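Local coordinates for threonine synthase (Brucella melitensis bv. 1, PDB 4F4F), which probably catalyses the pyridoxal phosphate-dependent conversion of O-phospho-L-homoserine and water into L-threonine and phosphate, the last step of threonine biosynthesis, at residues 38-43 and 325-330; 270-273 and 277-280; 282-287 and 396-401; 288-293 and 298-303; 306-309 and 313-316. All coordinates share one frame; numbering follows the deposited sequence.

Interaction 1: residues 38-43 and 325-330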
# COMPACT_ATOMS: atom_id res chain seq x y z
N GLN A 38 -15.73 10.93 6.67
CA GLN A 38 -16.47 11.50 7.78
C GLN A 38 -17.37 10.42 8.40
O GLN A 38 -17.66 10.43 9.59
CB GLN A 38 -17.31 12.64 7.26
CG GLN A 38 -18.09 13.38 8.32
CD GLN A 38 -18.90 14.48 7.70
OE1 GLN A 38 -19.97 14.24 7.13
NE2 GLN A 38 -18.42 15.68 7.82
N GLU A 39 -17.86 9.52 7.54
CA GLU A 39 -18.54 8.31 7.99
C GLU A 39 -18.23 7.19 7.04
O GLU A 39 -17.86 7.42 5.87
CB GLU A 39 -20.05 8.50 8.01
CG GLU A 39 -20.63 8.87 6.67
CD GLU A 39 -21.15 10.29 6.66
OE1 GLU A 39 -22.14 10.50 5.93
OE2 GLU A 39 -20.61 11.17 7.40
N TYR A 40 -18.37 5.97 7.53
CA TYR A 40 -18.11 4.81 6.70
C TYR A 40 -19.39 4.32 6.03
O TYR A 40 -20.42 4.16 6.67
CB TYR A 40 -17.47 3.70 7.51
CG TYR A 40 -16.06 4.04 7.84
CD1 TYR A 40 -15.06 4.01 6.88
CD2 TYR A 40 -15.73 4.51 9.10
CE1 TYR A 40 -13.77 4.34 7.18
CE2 TYR A 40 -14.43 4.86 9.40
CZ TYR A 40 -13.47 4.78 8.45
OH TYR A 40 -12.22 5.18 8.81
N PRO A 41 -19.32 4.05 4.72
CA PRO A 41 -20.45 3.45 4.02
C PRO A 41 -20.76 2.10 4.64
O PRO A 41 -19.85 1.42 5.07
CB PRO A 41 -19.91 3.27 2.60
CG PRO A 41 -18.83 4.28 2.48
CD PRO A 41 -18.17 4.25 3.82
N GLN A 42 -22.03 1.76 4.74
CA GLN A 42 -22.42 0.56 5.45
C GLN A 42 -23.03 -0.47 4.53
O GLN A 42 -23.80 -0.14 3.63
CB GLN A 42 -23.41 0.89 6.57
CG GLN A 42 -22.81 1.78 7.62
CD GLN A 42 -21.75 1.06 8.40
OE1 GLN A 42 -21.97 -0.04 8.91
NE2 GLN A 42 -20.58 1.68 8.52
N PHE A 43 -22.70 -1.73 4.81
CA PHE A 43 -23.32 -2.89 4.17
C PHE A 43 -23.96 -3.78 5.23
O PHE A 43 -23.28 -4.21 6.16
CB PHE A 43 -22.27 -3.72 3.42
CG PHE A 43 -21.88 -3.16 2.10
CD1 PHE A 43 -21.10 -2.02 2.02
CD2 PHE A 43 -22.29 -3.77 0.93
CE1 PHE A 43 -20.75 -1.50 0.78
CE2 PHE A 43 -21.93 -3.26 -0.30
CZ PHE A 43 -21.17 -2.11 -0.37
N LEU A 325 -5.01 5.53 15.22
CA LEU A 325 -4.99 6.31 16.45
C LEU A 325 -6.23 7.22 16.56
O LEU A 325 -6.83 7.34 17.62
CB LEU A 325 -3.72 7.16 16.55
CG LEU A 325 -2.43 6.42 16.85
CD1 LEU A 325 -1.21 7.36 16.81
CD2 LEU A 325 -2.50 5.74 18.22
N PHE A 326 -6.56 7.90 15.47
CA PHE A 326 -7.71 8.82 15.43
C PHE A 326 -8.98 8.05 15.78
O PHE A 326 -9.74 8.48 16.65
CB PHE A 326 -7.81 9.44 14.03
CG PHE A 326 -8.86 10.50 13.87
CD1 PHE A 326 -8.85 11.64 14.64
CD2 PHE A 326 -9.83 10.39 12.86
CE1 PHE A 326 -9.80 12.65 14.43
CE2 PHE A 326 -10.76 11.38 12.64
CZ PHE A 326 -10.76 12.52 13.44
N GLU A 327 -9.19 6.91 15.13
CA GLU A 327 -10.40 6.13 15.37
C GLU A 327 -10.45 5.61 16.82
O GLU A 327 -11.50 5.66 17.48
CB GLU A 327 -10.49 4.96 14.37
CG GLU A 327 -10.53 5.40 12.91
CD GLU A 327 -11.82 6.01 12.50
OE1 GLU A 327 -12.68 6.32 13.38
OE2 GLU A 327 -11.96 6.24 11.28
N ALA A 328 -9.31 5.13 17.31
CA ALA A 328 -9.20 4.55 18.63
C ALA A 328 -9.47 5.58 19.76
O ALA A 328 -9.95 5.20 20.84
CB ALA A 328 -7.86 3.87 18.81
N HIS A 329 -9.19 6.87 19.49
CA HIS A 329 -9.42 7.95 20.45
C HIS A 329 -10.78 8.55 20.28
O HIS A 329 -11.04 9.66 20.73
CB HIS A 329 -8.34 9.03 20.31
CG HIS A 329 -6.98 8.60 20.82
ND1 HIS A 329 -6.18 7.74 20.14
CD2 HIS A 329 -6.30 8.91 21.99
CE1 HIS A 329 -5.05 7.52 20.84
NE2 HIS A 329 -5.13 8.21 21.98
N GLY A 330 -11.65 7.86 19.57
CA GLY A 330 -12.97 8.37 19.29
C GLY A 330 -12.96 9.67 18.51
O GLY A 330 -13.79 10.52 18.74
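Where helix 321-328 ends in a Schellman motif, the carboxylate of Glu327 in its last turn receives the hydroxyl of Tyr40 from the loop that follows strand 35-37. The contact thus ties the N-terminal region of threonine synthase to the cofactor-binding part of the chain through one hydrogen bond. Tyr40 OH donates to Glu327 OE2 over 2.7 Å, and that oxygen lies in the plane of the phenol ring, at its edge. The acceptor is approached on its anti side, 30° out of the carboxylate plane, with the two side chains coming from opposite directions. Glu327 reaches this position by bending at its second torsion (chi2 -73°), which carries the carboxylate away from the helix and onto the phenol. OE2 also forms a salt bridge with Arg331, while OE1 makes a long, weak ion pair with Arg273, so the acid has partners at both oxygens. The Tyr40 ring rests beside Val270 and Arg273 of helix 263-274.

The helix end itself is closed by backbone bonds: Gly330, at positive phi, sends its N to Glu327 O at 3.0 Å, and Arg331 N returns to Phe326 O. One turn back, Leu325 O accepts from His329 N at 3.0 Å and from His329 ND1 at 2.6 Å, the two donors arriving at opposite faces of the carbonyl plane.

Interaction 2: residues 270-273 and 277-280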
# COMPACT_ATOMS: atom_id res chain seq x y z
N VAL A 270 -11.27 -0.82 7.68
CA VAL A 270 -12.32 -0.08 7.03
C VAL A 270 -13.40 -1.05 6.59
O VAL A 270 -14.59 -0.81 6.78
CB VAL A 270 -11.81 0.76 5.82
CG1 VAL A 270 -13.02 1.36 5.04
CG2 VAL A 270 -10.90 1.87 6.31
N ALA A 271 -13.00 -2.17 5.99
CA ALA A 271 -13.96 -3.19 5.62
C ALA A 271 -14.83 -3.63 6.79
O ALA A 271 -16.04 -3.74 6.68
CB ALA A 271 -13.26 -4.38 5.00
N LYS A 272 -14.19 -3.90 7.91
CA LYS A 272 -14.88 -4.23 9.13
C LYS A 272 -15.84 -3.11 9.55
O LYS A 272 -16.99 -3.38 9.89
CB LYS A 272 -13.88 -4.51 10.25
CG LYS A 272 -14.48 -4.97 11.57
CD LYS A 272 -13.41 -5.34 12.61
CE LYS A 272 -14.02 -6.05 13.80
NZ LYS A 272 -13.16 -5.99 15.04
N ARG A 273 -15.37 -1.87 9.56
CA ARG A 273 -16.27 -0.74 9.87
C ARG A 273 -17.48 -0.68 8.93
O ARG A 273 -18.56 -0.24 9.34
CB ARG A 273 -15.50 0.58 9.83
CG ARG A 273 -14.53 0.79 11.00
CD ARG A 273 -15.26 0.94 12.33
NE ARG A 273 -16.15 2.10 12.34
CZ ARG A 273 -15.80 3.34 12.65
NH1 ARG A 273 -14.57 3.63 13.04
NH2 ARG A 273 -16.69 4.31 12.59
N PRO A 277 -17.96 -9.05 8.35
CA PRO A 277 -17.67 -9.73 9.60
C PRO A 277 -16.23 -10.25 9.70
O PRO A 277 -15.85 -11.19 9.01
CB PRO A 277 -18.67 -10.88 9.60
CG PRO A 277 -19.79 -10.38 8.75
CD PRO A 277 -19.08 -9.70 7.63
N ILE A 278 -15.44 -9.62 10.57
CA ILE A 278 -14.02 -9.94 10.69
C ILE A 278 -13.79 -10.28 12.14
O ILE A 278 -14.33 -9.61 13.06
CB ILE A 278 -13.12 -8.78 10.20
CG1 ILE A 278 -13.16 -8.70 8.67
CG2 ILE A 278 -11.67 -8.93 10.64
CD1 ILE A 278 -12.42 -7.51 8.08
N GLU A 279 -13.02 -11.32 12.37
CA GLU A 279 -12.73 -11.76 13.72
C GLU A 279 -11.42 -11.08 14.14
O GLU A 279 -11.46 -10.05 14.80
CB GLU A 279 -12.71 -13.30 13.78
CG GLU A 279 -12.19 -13.94 15.07
CD GLU A 279 -12.52 -15.44 15.18
OE1 GLU A 279 -11.63 -16.37 15.16
OE2 GLU A 279 -13.72 -15.69 15.29
N GLN A 280 -10.28 -11.59 13.68
CA GLN A 280 -9.00 -10.97 14.01
C GLN A 280 -8.42 -10.22 12.83
O GLN A 280 -8.54 -10.68 11.66
CB GLN A 280 -7.99 -12.03 14.39
CG GLN A 280 -8.23 -12.75 15.72
CD GLN A 280 -7.13 -13.77 16.01
OE1 GLN A 280 -7.14 -14.89 15.48
NE2 GLN A 280 -6.18 -13.39 16.84
O HOH W 1 -10.83 -7.35 14.46
O HOH W 2 -14.25 -8.98 15.67
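Lys272 NZ is gripped by two waters that carry it to the backbone of 277-280, and by Glu362, with which it forms a salt bridge. Water 1 accepts from Lys272 NZ at 2.8 Å and donates to Glu279 O, also at 2.8 Å. Water 2 donates to Ile278 O at 2.7 Å, and its bond from Lys272 NZ, at 3.2 Å, is weak. No direct hydrogen bond joins the two segments, so the polar half of the contact is water-mediated throughout.

The setting is a beta-alpha-beta unit: helix 263-274 packs here against the start of strand 278-285, to which it leads. Lys272 leaves the helix with CG anti to the backbone N (chi1 -175°) and stays extended to its amine, so the aliphatic part runs alongside the incoming strand; Lys272 CE comes to 3.6 Å from Ile278 O. The chain turns a corner at Glu279 (psi -78°), and the carbonyls of both Ile278 and Glu279 are reached by waters held on the same amine.

Beneath this lies a small apolar contact. Ile278 CD1, the end of its longer branch, approaches Lys272 CB at 4.0 Å and Ala271 CB at 4.5 Å. Ala271 in turn touches Val236, Tyr239 and Phe240 of helix 236-245, and Ile278 touches Phe255 of the neighbouring strand.

The lysine thus works in two ways, its methylenes extending the hydrophobic layer between helix and strand while its ammonium group, salt-bridged to Glu362, would be expected to polarise the waters that bond to two backbone carbonyls, those of Ile278 and Glu279.

Interaction 3: residues 282-287 and 396-401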
# COMPACT_ATOMS: atom_id res chain seq x y z
N ILE A 282 -4.56 -9.11 12.22
CA ILE A 282 -3.26 -9.39 12.85
C ILE A 282 -2.18 -8.68 12.06
O ILE A 282 -2.05 -8.85 10.83
CB ILE A 282 -2.98 -10.91 12.93
CG1 ILE A 282 -4.13 -11.62 13.66
CG2 ILE A 282 -1.65 -11.17 13.63
CD1 ILE A 282 -3.96 -13.14 13.84
N ILE A 283 -1.42 -7.85 12.77
CA ILE A 283 -0.31 -7.11 12.22
C ILE A 283 0.90 -8.02 12.27
O ILE A 283 1.26 -8.51 13.35
CB ILE A 283 -0.01 -5.84 13.09
CG1 ILE A 283 -1.26 -4.92 13.22
CG2 ILE A 283 1.21 -5.11 12.55
CD1 ILE A 283 -1.28 -4.01 14.46
N ALA A 284 1.56 -8.22 11.14
CA ALA A 284 2.77 -9.04 11.11
C ALA A 284 3.97 -8.15 10.73
O ALA A 284 3.95 -7.49 9.68
CB ALA A 284 2.62 -10.20 10.11
N THR A 285 4.99 -8.14 11.58
CA THR A 285 6.12 -7.24 11.41
C THR A 285 7.39 -8.08 11.25
O THR A 285 7.43 -9.26 11.64
CB THR A 285 6.31 -6.29 12.62
OG1 THR A 285 7.03 -6.98 13.68
CG2 THR A 285 4.94 -5.76 13.12
N ASN A 286 8.41 -7.46 10.69
CA ASN A 286 9.76 -7.97 10.76
C ASN A 286 10.46 -7.47 12.04
O ASN A 286 9.77 -6.99 12.96
CB ASN A 286 10.53 -7.75 9.43
CG ASN A 286 10.90 -6.29 9.12
OD1 ASN A 286 11.11 -5.46 10.01
ND2 ASN A 286 11.03 -6.00 7.82
N ASP A 287 11.79 -7.61 12.13
CA ASP A 287 12.56 -7.12 13.29
C ASP A 287 12.32 -5.64 13.62
O ASP A 287 12.54 -5.21 14.74
CB ASP A 287 14.07 -7.35 13.06
CG ASP A 287 14.38 -8.80 12.70
OD1 ASP A 287 14.52 -9.62 13.61
OD2 ASP A 287 14.40 -9.12 11.49
N VAL A 396 2.55 -15.57 7.26
CA VAL A 396 2.19 -16.96 7.63
C VAL A 396 2.71 -17.31 9.02
O VAL A 396 1.98 -17.79 9.87
CB VAL A 396 2.66 -18.00 6.59
CG1 VAL A 396 2.37 -19.41 7.06
CG2 VAL A 396 2.00 -17.76 5.22
N LYS A 397 3.97 -17.01 9.29
CA LYS A 397 4.53 -17.27 10.62
C LYS A 397 3.67 -16.64 11.74
O LYS A 397 3.29 -17.31 12.73
CB LYS A 397 5.97 -16.73 10.69
CG LYS A 397 6.70 -17.06 11.97
CD LYS A 397 6.51 -16.09 13.11
CE LYS A 397 7.54 -16.36 14.21
NZ LYS A 397 7.45 -15.38 15.32
N VAL A 398 3.39 -15.35 11.60
CA VAL A 398 2.67 -14.61 12.64
C VAL A 398 1.21 -15.08 12.73
O VAL A 398 0.64 -15.19 13.83
CB VAL A 398 2.77 -13.09 12.40
CG1 VAL A 398 1.85 -12.29 13.34
CG2 VAL A 398 4.21 -12.61 12.51
N ALA A 399 0.58 -15.32 11.57
CA ALA A 399 -0.80 -15.85 11.53
C ALA A 399 -0.87 -17.12 12.37
O ALA A 399 -1.77 -17.27 13.17
CB ALA A 399 -1.22 -16.15 10.11
N ARG A 400 0.09 -18.03 12.22
CA ARG A 400 0.05 -19.30 12.93
C ARG A 400 0.32 -19.15 14.43
O ARG A 400 -0.21 -19.90 15.22
CB ARG A 400 1.01 -20.31 12.30
CG ARG A 400 0.61 -20.66 10.88
CD ARG A 400 1.64 -21.51 10.15
NE ARG A 400 1.13 -21.95 8.86
CZ ARG A 400 1.75 -22.80 8.03
NH1 ARG A 400 2.94 -23.29 8.31
NH2 ARG A 400 1.18 -23.16 6.89
N GLU A 401 1.14 -18.18 14.80
CA GLU A 401 1.42 -17.89 16.19
C GLU A 401 0.26 -17.19 16.89
O GLU A 401 -0.04 -17.48 18.04
CB GLU A 401 2.66 -16.99 16.28
CG GLU A 401 3.23 -16.82 17.68
CD GLU A 401 4.42 -15.86 17.71
OE1 GLU A 401 4.71 -15.21 16.69
OE2 GLU A 401 5.09 -15.78 18.75
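Flat groups play no part where Val398 meets Ile282 and Ala284. On the same helix, the Arg400 guanidinium carries Val396 CG1 over one face, offset toward its rim, and Arg400 is salt-bridged to Glu103. The contact is a helix laid on a sheet: helix 390-402 crosses strand 278-285 of the mixed six-stranded sheet, in the fold-type II architecture of pyridoxal phosphate enzymes. The axes of the two short segments pass 8.1 Å apart, with 135° between their directions.

Val398 makes the contact from the helix, and both its branches are used. Its CG1 lies 3.7 Å from Ile282 CG2, the side chains sliding past one another in opposite directions. Val398 CB is 3.7 Å from Ala284 CB; with CG1 anti to the backbone N (chi1 171°), CG2 is brought over the alanine, 3.8 Å from Ala284 CB. The CA atoms of Ala284 and Val398 are 5.8 Å apart, a spacing consistent with the small alanine side chain. Ile283, whose CB points away from the helix, serves the other face of the strand, beside Phe262 of the cofactor site. No hydrogen bond crosses this buried contact; the polar atom of 282-287 nearest to the valine side chain is Ile283 O, 3.8 Å from Val398 CG1.

Interaction 4: residues 288-293 and 298-303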
# COMPACT_ATOMS: atom_id res chain seq x y z
N ASN A 288 11.87 -4.86 12.65
CA ASN A 288 11.43 -3.49 12.90
C ASN A 288 9.99 -3.56 13.41
O ASN A 288 9.03 -3.51 12.65
CB ASN A 288 11.54 -2.68 11.63
CG ASN A 288 12.96 -2.61 11.14
OD1 ASN A 288 13.75 -1.83 11.64
ND2 ASN A 288 13.31 -3.45 10.16
N ASP A 289 9.87 -3.69 14.72
CA ASP A 289 8.66 -4.20 15.32
C ASP A 289 7.96 -3.15 16.19
O ASP A 289 7.23 -3.51 17.13
CB ASP A 289 9.02 -5.45 16.14
CG ASP A 289 9.89 -5.16 17.34
OD1 ASP A 289 10.54 -4.08 17.48
OD2 ASP A 289 9.93 -6.07 18.19
N ILE A 290 8.11 -1.87 15.83
CA ILE A 290 7.44 -0.78 16.55
C ILE A 290 5.98 -1.09 16.80
O ILE A 290 5.49 -0.91 17.91
CB ILE A 290 7.62 0.60 15.86
CG1 ILE A 290 7.20 1.72 16.83
CG2 ILE A 290 6.89 0.70 14.50
CD1 ILE A 290 7.58 3.09 16.31
N LEU A 291 5.30 -1.64 15.80
CA LEU A 291 3.86 -1.91 15.92
C LEU A 291 3.60 -3.05 16.90
O LEU A 291 2.66 -3.00 17.70
CB LEU A 291 3.23 -2.18 14.57
CG LEU A 291 3.22 -1.01 13.57
CD1 LEU A 291 2.79 -1.48 12.18
CD2 LEU A 291 2.30 0.12 14.03
N SER A 292 4.40 -4.10 16.84
CA SER A 292 4.29 -5.18 17.80
C SER A 292 4.57 -4.66 19.23
O SER A 292 3.79 -4.91 20.15
CB SER A 292 5.26 -6.32 17.42
OG SER A 292 5.12 -7.40 18.32
N ARG A 293 5.65 -3.91 19.42
CA ARG A 293 5.95 -3.34 20.72
C ARG A 293 4.83 -2.42 21.20
O ARG A 293 4.53 -2.36 22.40
CB ARG A 293 7.26 -2.57 20.72
CG ARG A 293 8.46 -3.49 20.50
CD ARG A 293 9.77 -2.71 20.51
NE ARG A 293 10.10 -1.97 19.27
CZ ARG A 293 10.07 -0.65 19.14
NH1 ARG A 293 9.63 0.13 20.13
NH2 ARG A 293 10.44 -0.09 17.99
N GLY A 298 1.88 -0.33 24.64
CA GLY A 298 1.37 1.03 24.43
C GLY A 298 2.43 2.07 24.04
O GLY A 298 2.08 3.21 23.74
N ALA A 299 3.70 1.67 23.98
CA ALA A 299 4.83 2.60 23.80
C ALA A 299 5.22 2.54 22.33
O ALA A 299 5.87 1.58 21.86
CB ALA A 299 6.00 2.19 24.69
N TYR A 300 4.77 3.53 21.57
CA TYR A 300 5.16 3.63 20.18
C TYR A 300 6.44 4.41 20.16
O TYR A 300 6.41 5.65 20.25
CB TYR A 300 4.08 4.36 19.42
CG TYR A 300 4.27 4.50 17.92
CD1 TYR A 300 3.82 3.52 17.06
CD2 TYR A 300 4.80 5.67 17.38
CE1 TYR A 300 3.92 3.67 15.69
CE2 TYR A 300 4.91 5.83 16.00
CZ TYR A 300 4.46 4.83 15.16
OH TYR A 300 4.54 5.00 13.80
N GLU A 301 7.56 3.69 20.12
CA GLU A 301 8.87 4.27 20.33
C GLU A 301 9.80 3.94 19.20
O GLU A 301 10.03 2.77 18.90
CB GLU A 301 9.47 3.76 21.64
CG GLU A 301 8.88 4.44 22.88
CD GLU A 301 9.59 4.05 24.16
OE1 GLU A 301 8.96 4.16 25.24
OE2 GLU A 301 10.78 3.64 24.08
N MET A 302 10.36 4.96 18.58
CA MET A 302 11.24 4.76 17.44
C MET A 302 12.55 4.11 17.90
O MET A 302 13.09 4.48 18.93
CB MET A 302 11.55 6.08 16.79
CG MET A 302 10.31 6.75 16.22
SD MET A 302 10.72 8.42 15.71
CE MET A 302 11.85 8.02 14.36
N ARG A 303 13.04 3.15 17.14
CA ARG A 303 14.34 2.55 17.39
C ARG A 303 15.06 2.51 16.05
O ARG A 303 14.48 2.87 15.01
CB ARG A 303 14.18 1.14 17.99
CG ARG A 303 13.56 1.10 19.38
CD ARG A 303 13.43 -0.34 19.86
NE ARG A 303 13.01 -0.50 21.26
CZ ARG A 303 12.86 -1.68 21.87
NH1 ARG A 303 13.08 -2.82 21.21
NH2 ARG A 303 12.48 -1.73 23.14
O HOH W 3 12.92 -3.81 18.51
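Glu301 O accepts from both terminal nitrogens of Arg293, two bonds that join helix 290-297 to the short strand 299-301 that follows it. Gly298, at positive phi, makes the turn between them, and the strand pairs antiparallel with 348-350. Arg293 NH1 donates at 2.9 Å in the carbonyl plane, on a lone pair, whereas Arg293 NH2 at 3.0 Å comes nearly end-on to the C=O bond. Both bonds lie in the guanidinium plane. The third nitrogen of the guanidinium is used as well: Arg293 NE gives 2.8 Å to Asp289 OD1 in a salt bridge, met from above the carboxylate plane. Asp289 sits at the N-cap position, yet its side chain makes no capping bond; OD1 instead accepts also from water 3, which in turn accepts from Arg303 NH1 at 2.9 Å.

The guanidinium groups of Arg293 and Arg303 stack with planes 5° apart and centres separated by 4.0 Å. These like charges are probably eased by Asp289, directly bonded to one and water-bridged to the other. A bend at chi3 (-78°) turns the Arg293 head flat against its partner; the opposite face has Ile290 CA 3.4 Å above the plane, offset toward the rim.

Tyr300 has its hydroxyl bonded to Ser318 N, and its ring meets those of Phe349 and Phe321. Leu291 CD2 reaches the ring edge. One face is met by a CH-pi contact, with Ile290 CD1 3.6 Å from the ring centroid and only 5° off its normal.

Interaction 5: residues 306-309 and 313-316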
# COMPACT_ATOMS: atom_id res chain seq x y z
N ALA A 306 16.63 -1.84 11.29
CA ALA A 306 17.44 -3.00 10.87
C ALA A 306 17.14 -3.34 9.41
O ALA A 306 16.00 -3.25 8.96
CB ALA A 306 17.16 -4.21 11.76
N GLN A 307 18.17 -3.70 8.65
CA GLN A 307 17.95 -4.20 7.29
C GLN A 307 17.64 -5.69 7.47
O GLN A 307 18.31 -6.37 8.23
CB GLN A 307 19.15 -3.99 6.38
CG GLN A 307 19.09 -2.71 5.55
CD GLN A 307 19.18 -1.46 6.39
OE1 GLN A 307 20.21 -1.18 7.02
NE2 GLN A 307 18.10 -0.67 6.40
N THR A 308 16.61 -6.15 6.78
CA THR A 308 16.10 -7.50 6.92
C THR A 308 15.94 -8.08 5.51
O THR A 308 16.33 -7.44 4.53
CB THR A 308 14.72 -7.53 7.62
OG1 THR A 308 13.73 -6.94 6.76
CG2 THR A 308 14.74 -6.80 9.01
N THR A 309 15.34 -9.26 5.42
CA THR A 309 15.01 -9.87 4.14
C THR A 309 13.62 -9.48 3.66
O THR A 309 13.19 -9.90 2.60
CB THR A 309 15.13 -11.42 4.21
OG1 THR A 309 14.40 -11.91 5.34
CG2 THR A 309 16.66 -11.87 4.30
N MET A 313 9.06 -3.74 4.57
CA MET A 313 8.55 -3.59 5.92
C MET A 313 9.62 -3.05 6.87
O MET A 313 9.43 -3.01 8.08
CB MET A 313 7.98 -4.94 6.39
CG MET A 313 6.73 -5.36 5.64
SD MET A 313 6.41 -7.14 5.77
CE MET A 313 6.43 -7.38 7.55
N ASP A 314 10.74 -2.60 6.33
CA ASP A 314 11.82 -2.05 7.15
C ASP A 314 11.47 -0.60 7.48
O ASP A 314 11.98 0.33 6.86
CB ASP A 314 13.16 -2.18 6.43
CG ASP A 314 13.73 -3.62 6.47
OD1 ASP A 314 13.18 -4.50 7.15
OD2 ASP A 314 14.77 -3.87 5.81
N ILE A 315 10.57 -0.43 8.45
CA ILE A 315 10.06 0.89 8.84
C ILE A 315 10.55 1.30 10.20
O ILE A 315 10.63 0.46 11.12
CB ILE A 315 8.50 0.95 8.89
CG1 ILE A 315 7.91 -0.17 9.78
CG2 ILE A 315 7.94 0.91 7.48
CD1 ILE A 315 6.54 0.14 10.39
N GLN A 316 10.84 2.59 10.35
CA GLN A 316 11.11 3.18 11.67
C GLN A 316 9.78 3.58 12.34
O GLN A 316 9.55 3.32 13.52
CB GLN A 316 12.03 4.40 11.54
CG GLN A 316 12.46 4.93 12.89
CD GLN A 316 13.71 5.79 12.82
OE1 GLN A 316 13.71 6.86 12.22
NE2 GLN A 316 14.78 5.31 13.43
O HOH W 4 15.78 -2.03 4.37
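Asp314, at the centre of an inverse gamma turn in the loop between strand 299-301 and helix 321-328, turns its carboxylate onto Thr308 of the same loop. The turn is closed by a weak bond of 2.8 Å from Ile315 N to Met313 O.

Two direct hydrogen bonds carry the contact, one to each carboxylate oxygen. Thr308 OG1 donates to the syn lone pair of Asp314 OD1 over a short 2.5 Å. Thr308 N donates to Asp314 OD2 at 3.1 Å, also on the syn side but 23° out of the carboxylate plane. One residue therefore holds both oxygens and restrains rotation of the acid. Thr308 can do this because its OG1 lies between the backbone N and the carbonyl carbon (chi1 69°), close to its own amide. The hydroxyl is bonded in addition to Ser310 N, and OD1 receives a weak bond from Asn286 ND2.

Water adds a further link: water 4 donates to Asp314 OD2 at 2.5 Å and is approached weakly by Gln307 NE2.

Non-bonded contacts are few. Ala306 O stands 3.4 Å from Asp314 OD2, two acceptors facing each other without a bond. Met313, next to the acid, turns elsewhere: it touches the pyridoxal phosphate and packs on His391 and Ile394 of helix 390-402, so the aspartate of the aspartate-threonine pair lies next in sequence to a residue of the cofactor pocket. The methyl group of Thr308 also lies close to the acid, with CG2 3.3 Å from Asp314 OD1.

Overall arrangement
Interaction 3 is the fully buried contact, hydrophobic throughout; interaction 5 lies at the surface and is almost wholly polar, while interactions 1, 2 and 4 are partly buried. Interactions 2 and 3 use the two ends of strand 278-285, one meeting the helix before it and the other a helix more than a hundred residues later. Interaction 1 closes the long loop that contains interactions 2, 4 and 5, and it touches interaction 2 where Gln42 NE2 probably bonds to Arg273 O. Interactions 3, 4 and 5 cluster toward the cofactor: Leu291 packs on Ile283, and Asn288 OD1 probably accepts from Ala306 N.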